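Local coordinates for putative phenazine biosynthesis PhzC/PhzF protein (Clostridium difficile, PDB 4DUN) that probably acts as an isomerase of the PhzF family, built on the two-domain fold shared with diaminopimelate epimerase, at residues D146-L151 and I177-G182; T185-R190 and S205-L210; N209-W214 and V245-E250; M223-L228 and I235-L240. All coordinates share one frame; numbering follows the deposited sequence.

Contact 1 of 4, residues D146-L151 and I177-G182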
loop_
_atom_site.group_PDB
_atom_site.type_symbol
_atom_site.label_atom_id
_atom_site.label_comp_id
_atom_site.label_asym_id
_atom_site.label_seq_id
_atom_site.Cartn_x
_atom_site.Cartn_y
_atom_site.Cartn_z
ATOM N N ASP A 146 3.603 13.809 -21.868
ATOM C CA ASP A 146 3.982 14.460 -20.618
ATOM C C ASP A 146 4.621 15.824 -20.875
ATOM O O ASP A 146 5.117 16.099 -21.981
ATOM C CB ASP A 146 4.989 13.574 -19.858
ATOM C CG ASP A 146 4.530 12.144 -19.643
ATOM O OD1 ASP A 146 3.463 11.952 -19.023
ATOM O OD2 ASP A 146 5.221 11.224 -20.120
ATOM N N LEU A 147 4.626 16.672 -19.837
ATOM C CA LEU A 147 5.296 17.971 -19.885
ATOM C C LEU A 147 6.725 17.760 -19.413
ATOM O O LEU A 147 6.945 17.088 -18.395
ATOM C CB LEU A 147 4.577 19.008 -19.007
ATOM C CG LEU A 147 5.183 20.409 -18.959
ATOM C CD1 LEU A 147 5.086 21.111 -20.325
ATOM C CD2 LEU A 147 4.458 21.271 -17.903
ATOM N N ILE A 148 7.699 18.273 -20.172
ATOM C CA ILE A 148 9.106 18.072 -19.834
ATOM C C ILE A 148 9.726 19.410 -19.465
ATOM O O ILE A 148 9.749 20.328 -20.292
ATOM C CB ILE A 148 9.862 17.374 -20.991
ATOM C CG1 ILE A 148 9.180 16.017 -21.336
ATOM C CG2 ILE A 148 11.356 17.178 -20.637
ATOM C CD1 ILE A 148 9.415 15.534 -22.712
ATOM N N LEU A 149 10.251 19.493 -18.237
ATOM C CA LEU A 149 10.891 20.706 -17.718
ATOM C C LEU A 149 12.368 20.482 -17.563
ATOM O O LEU A 149 12.802 19.655 -16.748
ATOM C CB LEU A 149 10.270 21.142 -16.365
ATOM C CG LEU A 149 8.716 21.255 -16.309
ATOM C CD1 LEU A 149 8.231 21.562 -14.891
ATOM C CD2 LEU A 149 8.187 22.284 -17.310
ATOM N N LEU A 150 13.150 21.184 -18.382
ATOM C CA LEU A 150 14.599 21.088 -18.301
ATOM C C LEU A 150 15.092 21.998 -17.189
ATOM O O LEU A 150 14.931 23.219 -17.270
ATOM C CB LEU A 150 15.272 21.422 -19.656
ATOM C CG LEU A 150 16.810 21.502 -19.620
ATOM C CD1 LEU A 150 17.444 20.106 -19.477
ATOM C CD2 LEU A 150 17.355 22.229 -20.820
ATOM N N LEU A 151 15.708 21.410 -16.151
ATOM C CA LEU A 151 16.266 22.200 -15.054
ATOM C C LEU A 151 17.767 22.396 -15.280
ATOM O O LEU A 151 18.331 21.756 -16.159
ATOM C CB LEU A 151 15.954 21.574 -13.688
ATOM C CG LEU A 151 14.455 21.324 -13.357
ATOM C CD1 LEU A 151 14.285 20.895 -11.892
ATOM C CD2 LEU A 151 13.576 22.567 -13.618
ATOM N N ILE A 177 7.420 15.856 -15.982
ATOM C CA ILE A 177 8.795 15.389 -15.926
ATOM C C ILE A 177 9.736 16.569 -15.673
ATOM O O ILE A 177 9.617 17.607 -16.338
ATOM C CB ILE A 177 9.181 14.673 -17.264
ATOM C CG1 ILE A 177 8.291 13.436 -17.569
ATOM C CG2 ILE A 177 10.692 14.311 -17.319
ATOM C CD1 ILE A 177 8.411 12.972 -19.015
ATOM N N ILE A 178 10.697 16.392 -14.758
ATOM C CA ILE A 178 11.773 17.349 -14.563
ATOM C C ILE A 178 13.054 16.598 -14.949
ATOM O O ILE A 178 13.171 15.412 -14.655
ATOM C CB ILE A 178 11.814 18.018 -13.164
ATOM C CG1 ILE A 178 11.996 16.975 -12.032
ATOM C CG2 ILE A 178 10.589 18.922 -12.943
ATOM C CD1 ILE A 178 12.266 17.589 -10.627
ATOM N N THR A 179 13.959 17.233 -15.700
ATOM C CA THR A 179 15.154 16.517 -16.165
ATOM C C THR A 179 16.369 17.440 -16.170
ATOM O O THR A 179 16.213 18.653 -16.266
ATOM C CB THR A 179 14.889 15.900 -17.581
ATOM O OG1 THR A 179 15.968 15.046 -17.946
ATOM C CG2 THR A 179 14.697 16.959 -18.671
ATOM N N ALA A 180 17.581 16.859 -16.067
ATOM C CA ALA A 180 18.847 17.613 -16.139
ATOM C C ALA A 180 19.973 16.652 -16.445
ATOM O O ALA A 180 19.751 15.438 -16.410
ATOM C CB ALA A 180 19.120 18.333 -14.813
ATOM N N GLN A 181 21.174 17.168 -16.760
ATOM C CA GLN A 181 22.332 16.282 -16.948
ATOM C C GLN A 181 22.679 15.642 -15.596
ATOM O O GLN A 181 22.492 16.280 -14.558
ATOM C CB GLN A 181 23.540 17.065 -17.474
ATOM C CG GLN A 181 23.641 17.095 -18.976
ATOM C CD GLN A 181 24.931 17.734 -19.408
ATOM O OE1 GLN A 181 25.993 17.101 -19.418
ATOM N NE2 GLN A 181 24.860 18.997 -19.775
ATOM N N GLY A 182 23.180 14.412 -15.604
ATOM C CA GLY A 182 23.526 13.741 -14.349
ATOM C C GLY A 182 24.957 13.947 -13.887
ATOM O O GLY A 182 25.844 14.263 -14.691
HETATM O O HOH W 1 21.193 20.149 -16.948
#
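Ile177 gives its N-H to Leu147 in this parallel strand pairing, with Ile177 N 2.8 Å from Leu147 O, and its own O takes the N-H of Leu149, two residues on. The side chain of Ile177 lies alongside that of Ile148, pointing the same way, and its end goes on to Asp146: Ile177 CD1 sits 3.6 Å from Asp146 CB. The carboxylate beyond is engaged by Tyr191, whose OH bonds to OD1. Ile178 turns to the other face, where its CG2 rests 4.0 Å from CD1 of Leu149 and its CB meets CD1 of Leu151; Val157 of helix 154-159 packs on the same side. Thr179 uses both backbone atoms, N to Leu149 O at 2.9 Å and O to Leu151 N at 2.8 Å. Its CG2 touches Ile148 CG2, while OG1, anti to the backbone N (chi1 -171°), bonds to Val188 O and Trp214 NE1. Ala180 adds its CB against Leu151 O. At Gln181 direct pairing has given way to a water, which accepts from Gln181 N and reaches Leu151 O weakly. Four backbone bonds thus set the register of two strands twisted by 33°, and aliphatic groups do most of the packing; the face of Ile148, Leu150 and Thr179 packs against helix 207-218, with the buried Thr179 hydroxyl satisfied by Val188 and Trp214.

Contact 2 of 4, residues T185-R190 and S205-L210. With SO4 (sulfate ion), chain B.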
loop_
_atom_site.group_PDB
_atom_site.type_symbol
_atom_site.label_atom_id
_atom_site.label_comp_id
_atom_site.label_asym_id
_atom_site.label_seq_id
_atom_site.Cartn_x
_atom_site.Cartn_y
_atom_site.Cartn_z
ATOM N N THR A 185 25.537 9.878 -13.930
ATOM C CA THR A 185 24.853 9.318 -15.105
ATOM C C THR A 185 24.798 10.355 -16.218
ATOM O O THR A 185 25.130 11.516 -15.977
ATOM C CB THR A 185 23.426 8.865 -14.708
ATOM O OG1 THR A 185 22.675 9.993 -14.246
ATOM C CG2 THR A 185 23.420 7.747 -13.655
ATOM N N ASP A 186 24.377 9.957 -17.431
ATOM C CA ASP A 186 24.271 10.905 -18.541
ATOM C C ASP A 186 23.202 11.943 -18.272
ATOM O O ASP A 186 23.429 13.135 -18.511
ATOM C CB ASP A 186 24.000 10.181 -19.870
ATOM C CG ASP A 186 25.186 9.363 -20.279
ATOM O OD1 ASP A 186 26.183 9.959 -20.741
ATOM O OD2 ASP A 186 25.154 8.138 -20.066
ATOM N N PHE A 187 22.027 11.495 -17.775
ATOM C CA PHE A 187 20.933 12.391 -17.455
ATOM C C PHE A 187 20.110 11.822 -16.339
ATOM O O PHE A 187 20.220 10.632 -16.020
ATOM C CB PHE A 187 20.061 12.726 -18.683
ATOM C CG PHE A 187 19.324 11.583 -19.340
ATOM C CD1 PHE A 187 19.900 10.875 -20.386
ATOM C CD2 PHE A 187 18.024 11.259 -18.952
ATOM C CE1 PHE A 187 19.186 9.880 -21.054
ATOM C CE2 PHE A 187 17.305 10.265 -19.617
ATOM C CZ PHE A 187 17.897 9.571 -20.657
ATOM N N VAL A 188 19.287 12.687 -15.725
ATOM C CA VAL A 188 18.437 12.309 -14.612
ATOM C C VAL A 188 17.059 12.853 -14.837
ATOM O O VAL A 188 16.893 13.822 -15.588
ATOM C CB VAL A 188 18.998 12.788 -13.231
ATOM C CG1 VAL A 188 20.339 12.133 -12.904
ATOM C CG2 VAL A 188 19.099 14.323 -13.150
ATOM N N SER A 189 16.080 12.282 -14.148
ATOM C CA SER A 189 14.697 12.784 -14.200
ATOM C C SER A 189 13.920 12.333 -12.975
ATOM O O SER A 189 14.377 11.486 -12.216
ATOM C CB SER A 189 13.967 12.351 -15.474
ATOM O OG SER A 189 13.652 10.963 -15.449
ATOM N N ARG A 190 12.804 12.991 -12.747
ATOM C CA ARG A 190 11.789 12.652 -11.762
ATOM C C ARG A 190 10.455 12.816 -12.479
ATOM O O ARG A 190 10.310 13.713 -13.319
ATOM C CB ARG A 190 11.881 13.481 -10.482
ATOM C CG ARG A 190 13.100 13.111 -9.623
ATOM C CD ARG A 190 13.297 14.105 -8.519
ATOM N NE ARG A 190 12.262 13.980 -7.499
ATOM C CZ ARG A 190 11.999 14.896 -6.577
ATOM N NH1 ARG A 190 12.697 16.036 -6.536
ATOM N NH2 ARG A 190 11.039 14.689 -5.687
ATOM N N SER A 205 8.353 4.755 -19.947
ATOM C CA SER A 205 7.793 5.467 -21.120
ATOM C C SER A 205 8.246 6.935 -21.265
ATOM O O SER A 205 8.294 7.427 -22.394
ATOM C CB SER A 205 6.271 5.389 -21.145
ATOM O OG SER A 205 5.682 5.921 -19.973
ATOM N N SER A 206 8.605 7.621 -20.165
ATOM C CA SER A 206 9.175 8.978 -20.252
ATOM C C SER A 206 10.492 8.945 -21.068
ATOM O O SER A 206 10.841 9.924 -21.733
ATOM C CB SER A 206 9.456 9.509 -18.850
ATOM O OG SER A 206 10.340 8.621 -18.176
ATOM N N HIS A 207 11.193 7.788 -21.051
ATOM C CA HIS A 207 12.461 7.643 -21.763
ATOM C C HIS A 207 12.245 7.587 -23.293
ATOM O O HIS A 207 13.199 7.824 -24.033
ATOM C CB HIS A 207 13.304 6.484 -21.197
ATOM C CG HIS A 207 13.787 6.811 -19.810
ATOM N ND1 HIS A 207 12.961 6.670 -18.716
ATOM C CD2 HIS A 207 14.936 7.417 -19.411
ATOM C CE1 HIS A 207 13.645 7.141 -17.680
ATOM N NE2 HIS A 207 14.850 7.573 -18.046
ATOM N N CYS A 208 10.980 7.430 -23.772
ATOM C CA CYS A 208 10.660 7.586 -25.205
ATOM C C CYS A 208 11.008 8.996 -25.676
ATOM O O CYS A 208 11.384 9.174 -26.827
ATOM C CB CYS A 208 9.190 7.289 -25.464
ATOM S SG CYS A 208 8.762 5.566 -25.178
ATOM N N ASN A 209 10.834 9.994 -24.791
ATOM C CA ASN A 209 11.165 11.391 -25.062
ATOM C C ASN A 209 12.561 11.741 -24.595
ATOM O O ASN A 209 13.254 12.490 -25.275
ATOM C CB ASN A 209 10.205 12.349 -24.346
ATOM C CG ASN A 209 8.727 12.116 -24.520
ATOM O OD1 ASN A 209 7.977 12.215 -23.553
ATOM N ND2 ASN A 209 8.254 11.904 -25.749
ATOM N N LEU A 210 12.940 11.293 -23.383
ATOM C CA LEU A 210 14.203 11.703 -22.777
ATOM C C LEU A 210 15.398 11.196 -23.551
ATOM O O LEU A 210 16.375 11.938 -23.690
ATOM C CB LEU A 210 14.292 11.270 -21.293
ATOM C CG LEU A 210 13.293 11.951 -20.338
ATOM C CD1 LEU A 210 13.330 11.287 -18.956
ATOM C CD2 LEU A 210 13.547 13.496 -20.224
HETATM S S SO4 B . 6.287 2.591 -18.238
HETATM O O1 SO4 B . 4.930 2.146 -17.962
HETATM O O2 SO4 B . 6.751 2.134 -19.567
HETATM O O3 SO4 B . 6.272 4.022 -18.204
HETATM O O4 SO4 B . 7.179 2.036 -17.233
HETATM O O HOH W 2 15.809 9.661 -16.257
HETATM O O HOH W 3 11.187 9.618 -15.880
#
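Phe187 on strand 187-190 meets His207 and Leu210 on the first turn of helix 207-218, the helix that fills a β-barrel domain in the diaminopimelate epimerase-like fold. Followed outward, Phe187 CB packs against Ala180 O of the neighbouring strand. With chi1 at 63°, CG stands between the backbone N and the carbonyl carbon, which aims the ring at the helix and leaves it stacked with Trp214. Farther out, CE2 does most of the touching, lying 3.6 Å from Leu210 CB and 3.7 Å from His207 CD2. CZ reaches the same two atoms a little more loosely. Leu210 O sits over one face of the phenyl ring, whereas His207 CD2 comes to its edge, near the ring plane; the two rings meet rim to rim, with their planes at 31°. Leu210 carries CD1 on to Ser189, 3.5 Å from its OG, and the same methyl lies above the rim of the imidazole.

Polar links are made through water. One joins Ser189 OG to His207 NE2, a second joins Ser189 OG to Ser206 OG, and His207 ND1 is tied to Thr203 O, so both imidazole nitrogens are held. Just before the helix, a sulfate, probably from the crystallisation liquor, is bound by backbone N-H groups of Ser205, Gly204 and Gly73, consistent with a pocket suited to an anion. Its O3 is gripped twice by one residue, 2.8 Å from Ser205 N and 2.7 Å from Ser205 OG.

Contact 3 of 4, residues N209-W214 and V245-E250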
loop_
_atom_site.group_PDB
_atom_site.type_symbol
_atom_site.label_atom_id
_atom_site.label_comp_id
_atom_site.label_asym_id
_atom_site.label_seq_id
_atom_site.Cartn_x
_atom_site.Cartn_y
_atom_site.Cartn_z
ATOM N N ASN A 209 10.834 9.994 -24.791
ATOM C CA ASN A 209 11.165 11.391 -25.062
ATOM C C ASN A 209 12.561 11.741 -24.595
ATOM O O ASN A 209 13.254 12.490 -25.275
ATOM C CB ASN A 209 10.205 12.349 -24.346
ATOM C CG ASN A 209 8.727 12.116 -24.520
ATOM O OD1 ASN A 209 7.977 12.215 -23.553
ATOM N ND2 ASN A 209 8.254 11.904 -25.749
ATOM N N LEU A 210 12.940 11.293 -23.383
ATOM C CA LEU A 210 14.203 11.703 -22.777
ATOM C C LEU A 210 15.398 11.196 -23.551
ATOM O O LEU A 210 16.375 11.938 -23.690
ATOM C CB LEU A 210 14.292 11.270 -21.293
ATOM C CG LEU A 210 13.293 11.951 -20.338
ATOM C CD1 LEU A 210 13.330 11.287 -18.956
ATOM C CD2 LEU A 210 13.547 13.496 -20.224
ATOM N N ILE A 211 15.314 9.968 -24.101
ATOM C CA ILE A 211 16.427 9.371 -24.857
ATOM C C ILE A 211 16.718 10.205 -26.133
ATOM O O ILE A 211 17.860 10.657 -26.237
ATOM C CB ILE A 211 16.230 7.874 -25.161
ATOM C CG1 ILE A 211 16.272 7.041 -23.831
ATOM C CG2 ILE A 211 17.259 7.378 -26.188
ATOM C CD1 ILE A 211 15.821 5.569 -24.001
ATOM N N PRO A 212 15.772 10.453 -27.094
ATOM C CA PRO A 212 16.142 11.268 -28.272
ATOM C C PRO A 212 16.588 12.666 -27.866
ATOM O O PRO A 212 17.522 13.200 -28.465
ATOM C CB PRO A 212 14.854 11.316 -29.114
ATOM C CG PRO A 212 13.744 10.963 -28.152
ATOM C CD PRO A 212 14.373 9.986 -27.190
ATOM N N TYR A 213 15.954 13.245 -26.851
ATOM C CA TYR A 213 16.357 14.577 -26.424
ATOM C C TYR A 213 17.786 14.676 -25.884
ATOM O O TYR A 213 18.546 15.522 -26.323
ATOM C CB TYR A 213 15.394 15.152 -25.382
ATOM C CG TYR A 213 15.912 16.456 -24.840
ATOM C CD1 TYR A 213 15.734 17.636 -25.538
ATOM C CD2 TYR A 213 16.638 16.496 -23.669
ATOM C CE1 TYR A 213 16.243 18.833 -25.060
ATOM C CE2 TYR A 213 17.148 17.672 -23.186
ATOM C CZ TYR A 213 16.951 18.844 -23.878
ATOM O OH TYR A 213 17.477 20.016 -23.381
ATOM N N TRP A 214 18.171 13.774 -24.987
ATOM C CA TRP A 214 19.529 13.791 -24.446
ATOM C C TRP A 214 20.539 13.213 -25.433
ATOM O O TRP A 214 21.697 13.652 -25.432
ATOM C CB TRP A 214 19.586 13.095 -23.084
ATOM C CG TRP A 214 18.963 13.919 -21.992
ATOM C CD1 TRP A 214 17.779 13.683 -21.353
ATOM C CD2 TRP A 214 19.474 15.148 -21.450
ATOM N NE1 TRP A 214 17.556 14.650 -20.399
ATOM C CE2 TRP A 214 18.558 15.583 -20.465
ATOM C CE3 TRP A 214 20.621 15.923 -21.702
ATOM C CZ2 TRP A 214 18.751 16.756 -19.732
ATOM C CZ3 TRP A 214 20.803 17.092 -20.981
ATOM C CH2 TRP A 214 19.895 17.482 -19.987
ATOM N N VAL A 245 13.772 3.058 -29.458
ATOM C CA VAL A 245 14.723 3.157 -28.366
ATOM C C VAL A 245 14.656 1.877 -27.546
ATOM O O VAL A 245 13.599 1.238 -27.469
ATOM C CB VAL A 245 14.519 4.427 -27.473
ATOM C CG1 VAL A 245 14.728 5.736 -28.259
ATOM C CG2 VAL A 245 13.154 4.424 -26.789
ATOM N N LYS A 246 15.782 1.497 -26.929
ATOM C CA LYS A 246 15.809 0.358 -26.037
ATOM C C LYS A 246 15.926 0.886 -24.604
ATOM O O LYS A 246 16.775 1.744 -24.320
ATOM C CB LYS A 246 16.966 -0.600 -26.374
ATOM C CG LYS A 246 16.881 -1.921 -25.604
ATOM C CD LYS A 246 18.170 -2.752 -25.722
ATOM C CE LYS A 246 18.332 -3.463 -27.039
ATOM N NZ LYS A 246 19.580 -4.274 -27.056
ATOM N N ILE A 247 15.034 0.410 -23.731
ATOM C CA ILE A 247 14.985 0.739 -22.308
ATOM C C ILE A 247 15.232 -0.570 -21.572
ATOM O O ILE A 247 14.525 -1.552 -21.826
ATOM C CB ILE A 247 13.626 1.428 -21.995
ATOM C CG1 ILE A 247 13.737 2.908 -22.453
ATOM C CG2 ILE A 247 13.229 1.350 -20.497
ATOM C CD1 ILE A 247 12.597 3.409 -23.239
ATOM N N SER A 248 16.268 -0.600 -20.701
ATOM C CA SER A 248 16.600 -1.827 -19.982
ATOM C C SER A 248 16.761 -1.578 -18.509
ATOM O O SER A 248 17.210 -0.500 -18.097
ATOM C CB SER A 248 17.885 -2.459 -20.521
ATOM O OG SER A 248 17.879 -2.605 -21.931
ATOM N N GLY A 249 16.466 -2.605 -17.727
ATOM C CA GLY A 249 16.648 -2.540 -16.290
ATOM C C GLY A 249 16.842 -3.891 -15.645
ATOM O O GLY A 249 16.504 -4.933 -16.228
ATOM N N GLU A 250 17.396 -3.858 -14.435
ATOM C CA GLU A 250 17.585 -5.025 -13.594
ATOM C C GLU A 250 16.326 -5.182 -12.745
ATOM O O GLU A 250 15.530 -4.241 -12.643
ATOM C CB GLU A 250 18.817 -4.836 -12.684
ATOM C CG GLU A 250 20.147 -4.683 -13.407
ATOM C CD GLU A 250 21.292 -4.342 -12.471
ATOM O OE1 GLU A 250 21.323 -4.867 -11.331
ATOM O OE2 GLU A 250 22.155 -3.528 -12.873
#
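Ile211 carries this contact, reaching from helix 209-214 to Val245 and Ile247 on strand 245-249. The apolar touches come first. Ile211 and Val245 point at each other tip to tip: Ile211 CG2 lies 3.7 Å from Val245 CG1, and Ile211 CD1 faces Val245 CB at 3.9 Å. The fork follows from chi1 of -67°, which puts CG2 anti to the backbone N and CG1 beside it, so that CG2 meets Val245 alone, while the CG1-CD1 branch touches Val245 and goes on to Ile247. There CD1 meets Ile247 CG1, also at 3.7 Å. Pro212 adds a looser touch, with its CD 4.4 Å from Val245 CG1.

Backbone geometry is the second element. The helix runs across the strand at 118°, with the axes 9.4 Å apart, a span bridged by side chains with no hydrogen bond between the segments. Pro212 has no N-H to offer the preceding turn and the helix kinks there, while Trp214 N still bonds to Leu210 O.

Aromatic contacts lie on the helix itself and beyond it. Tyr213 CE2 stands over the centre of one face of the Trp214 ring, and the Tyr213 ring also meets that of Tyr142, with the planes at about 60°. Between residues 209-214 and 245-250, by contrast, the contact is aliphatic, so it rests on the close fit of Ile211 against Val245 and Ile247 in the buried interior of the barrel.

Contact 4 of 4, residues M223-L228 and I235-L240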
loop_
_atom_site.group_PDB
_atom_site.type_symbol
_atom_site.label_atom_id
_atom_site.label_comp_id
_atom_site.label_asym_id
_atom_site.label_seq_id
_atom_site.Cartn_x
_atom_site.Cartn_y
_atom_site.Cartn_z
ATOM N N MET A 223 23.398 5.509 -23.442
ATOM C CA MET A 223 23.447 6.338 -22.241
ATOM C C MET A 223 22.911 5.610 -21.040
ATOM O O MET A 223 22.211 4.597 -21.180
ATOM C CB MET A 223 22.589 7.620 -22.444
ATOM C CG MET A 223 23.101 8.569 -23.512
ATOM S SD MET A 223 21.944 9.923 -23.839
ATOM C CE MET A 223 20.677 9.035 -24.819
ATOM N N VAL A 224 23.227 6.124 -19.845
ATOM C CA VAL A 224 22.667 5.618 -18.602
ATOM C C VAL A 224 21.905 6.790 -17.978
ATOM O O VAL A 224 22.380 7.931 -18.001
ATOM C CB VAL A 224 23.686 4.942 -17.636
ATOM C CG1 VAL A 224 24.652 5.952 -17.008
ATOM C CG2 VAL A 224 22.960 4.124 -16.563
ATOM N N ALA A 225 20.702 6.509 -17.487
ATOM C CA ALA A 225 19.832 7.500 -16.857
ATOM C C ALA A 225 19.480 7.059 -15.456
ATOM O O ALA A 225 19.411 5.860 -15.171
ATOM C CB ALA A 225 18.559 7.674 -17.677
ATOM N N ALA A 226 19.236 8.020 -14.592
ATOM C CA ALA A 226 18.765 7.729 -13.240
ATOM C C ALA A 226 17.443 8.429 -13.052
ATOM O O ALA A 226 17.222 9.511 -13.605
ATOM C CB ALA A 226 19.781 8.200 -12.188
ATOM N N GLN A 227 16.544 7.794 -12.328
ATOM C CA GLN A 227 15.282 8.403 -11.930
ATOM C C GLN A 227 15.459 8.665 -10.450
ATOM O O GLN A 227 15.633 7.714 -9.684
ATOM C CB GLN A 227 14.055 7.535 -12.267
ATOM C CG GLN A 227 12.772 8.347 -12.045
ATOM C CD GLN A 227 11.634 7.944 -12.936
ATOM O OE1 GLN A 227 11.821 7.552 -14.100
ATOM N NE2 GLN A 227 10.416 8.052 -12.412
ATOM N N LEU A 228 15.531 9.950 -10.068
ATOM C CA LEU A 228 15.893 10.359 -8.717
ATOM C C LEU A 228 14.696 10.465 -7.766
ATOM O O LEU A 228 14.525 11.453 -7.045
ATOM C CB LEU A 228 16.708 11.675 -8.782
ATOM C CG LEU A 228 18.033 11.594 -9.562
ATOM C CD1 LEU A 228 18.744 12.944 -9.544
ATOM C CD2 LEU A 228 18.976 10.466 -9.017
ATOM N N ILE A 235 18.217 3.254 -15.482
ATOM C CA ILE A 235 17.689 2.859 -16.785
ATOM C C ILE A 235 18.791 2.889 -17.816
ATOM O O ILE A 235 19.407 3.944 -18.028
ATOM C CB ILE A 235 16.511 3.783 -17.244
ATOM C CG1 ILE A 235 15.436 3.998 -16.136
ATOM C CG2 ILE A 235 15.886 3.240 -18.547
ATOM C CD1 ILE A 235 15.748 5.197 -15.140
ATOM N N GLN A 236 19.024 1.748 -18.466
ATOM C CA GLN A 236 19.983 1.644 -19.575
ATOM C C GLN A 236 19.223 2.074 -20.814
ATOM O O GLN A 236 18.109 1.575 -21.051
ATOM C CB GLN A 236 20.575 0.221 -19.732
ATOM C CG GLN A 236 21.222 -0.373 -18.478
ATOM C CD GLN A 236 22.312 0.479 -17.880
ATOM O OE1 GLN A 236 23.127 1.098 -18.579
ATOM N NE2 GLN A 236 22.338 0.537 -16.558
ATOM N N CYS A 237 19.795 3.020 -21.563
ATOM C CA CYS A 237 19.175 3.689 -22.707
ATOM C C CYS A 237 19.983 3.516 -23.951
ATOM O O CYS A 237 21.203 3.703 -23.918
ATOM C CB CYS A 237 19.024 5.176 -22.410
ATOM S SG CYS A 237 17.972 5.548 -20.990
ATOM N N GLU A 238 19.315 3.231 -25.076
ATOM C CA GLU A 238 19.991 3.093 -26.365
ATOM C C GLU A 238 19.082 3.519 -27.507
ATOM O O GLU A 238 17.931 3.079 -27.585
ATOM C CB GLU A 238 20.499 1.659 -26.583
ATOM C CG GLU A 238 21.284 1.480 -27.874
ATOM C CD GLU A 238 21.872 0.110 -28.154
ATOM O OE1 GLU A 238 21.814 -0.767 -27.263
ATOM O OE2 GLU A 238 22.402 -0.079 -29.272
ATOM N N VAL A 239 19.636 4.344 -28.421
ATOM C CA VAL A 239 18.957 4.826 -29.628
ATOM C C VAL A 239 19.156 3.707 -30.645
ATOM O O VAL A 239 20.311 3.339 -30.932
ATOM C CB VAL A 239 19.499 6.188 -30.150
ATOM C CG1 VAL A 239 18.799 6.606 -31.441
ATOM C CG2 VAL A 239 19.384 7.278 -29.100
ATOM N N LEU A 240 18.059 3.156 -31.168
ATOM C CA LEU A 240 18.125 2.098 -32.180
ATOM C C LEU A 240 17.863 2.701 -33.593
ATOM O O LEU A 240 17.582 3.890 -33.703
ATOM C CB LEU A 240 17.197 0.919 -31.826
ATOM C CG LEU A 240 17.491 0.218 -30.468
ATOM C CD1 LEU A 240 16.551 -0.957 -30.228
ATOM C CD2 LEU A 240 18.959 -0.286 -30.371
#
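Ile235 holds CG1 beside its backbone N (chi1 -48°) and swings CD1 back with chi2 of 87°, which lays that methyl 3.7 Å from Ala225 O and 3.9 Å from Gln227 N. Cys237 has a similar first torsion (-61°), and it brings SG to Ala225 CB at 4.0 Å. Between the strands run four backbone bonds in two reciprocal pairs: Met223 with Cys237, where Met223 N is 2.9 Å from Cys237 O, and Ala225 with Ile235. Val224 and Gln236 form the non-hydrogen-bonded pair between them. The bent Gln236 chain lies alongside Val224, with its amide near CG2, though Val224 is modelled in two conformers and this touch is accordingly doubtful. At the end of the contact the Gln227 amide is fixed at both atoms, NE2 to Asp200 O and OE1 to Thr203 N. Met223, Ala225, Ile235 and Cys237 share one face, where Phe187 and helix 207-218 pack against it. The arrangement is a β-hairpin, strands 222-227 and 233-239, forming part of the barrel wall around a central helix in the diaminopimelate epimerase-like fold.

In the fold
Contacts 2 and 3 share Asn209 and Leu210 on helix 207-218, their centres about 6 Å apart, and so tie the helix to strands on different parts of the wall. Contact 4 is nested within the loop that contact 3 closes; their centres are about 5 Å apart, and Lys246 N bonds to Glu238 O at 2.7 Å. Contact 1 joins contact 2 through Ala180 O and Val188 N, 2.9 Å apart, but does not touch contact 4. The bound nickel lies about 9 Å from the side chain of Gln227, about 10 Å from that of Asp146 and about 11 Å from that of His207. Glu47, the predicted active-site residue, is about 12 Å from the Gln227 side chain.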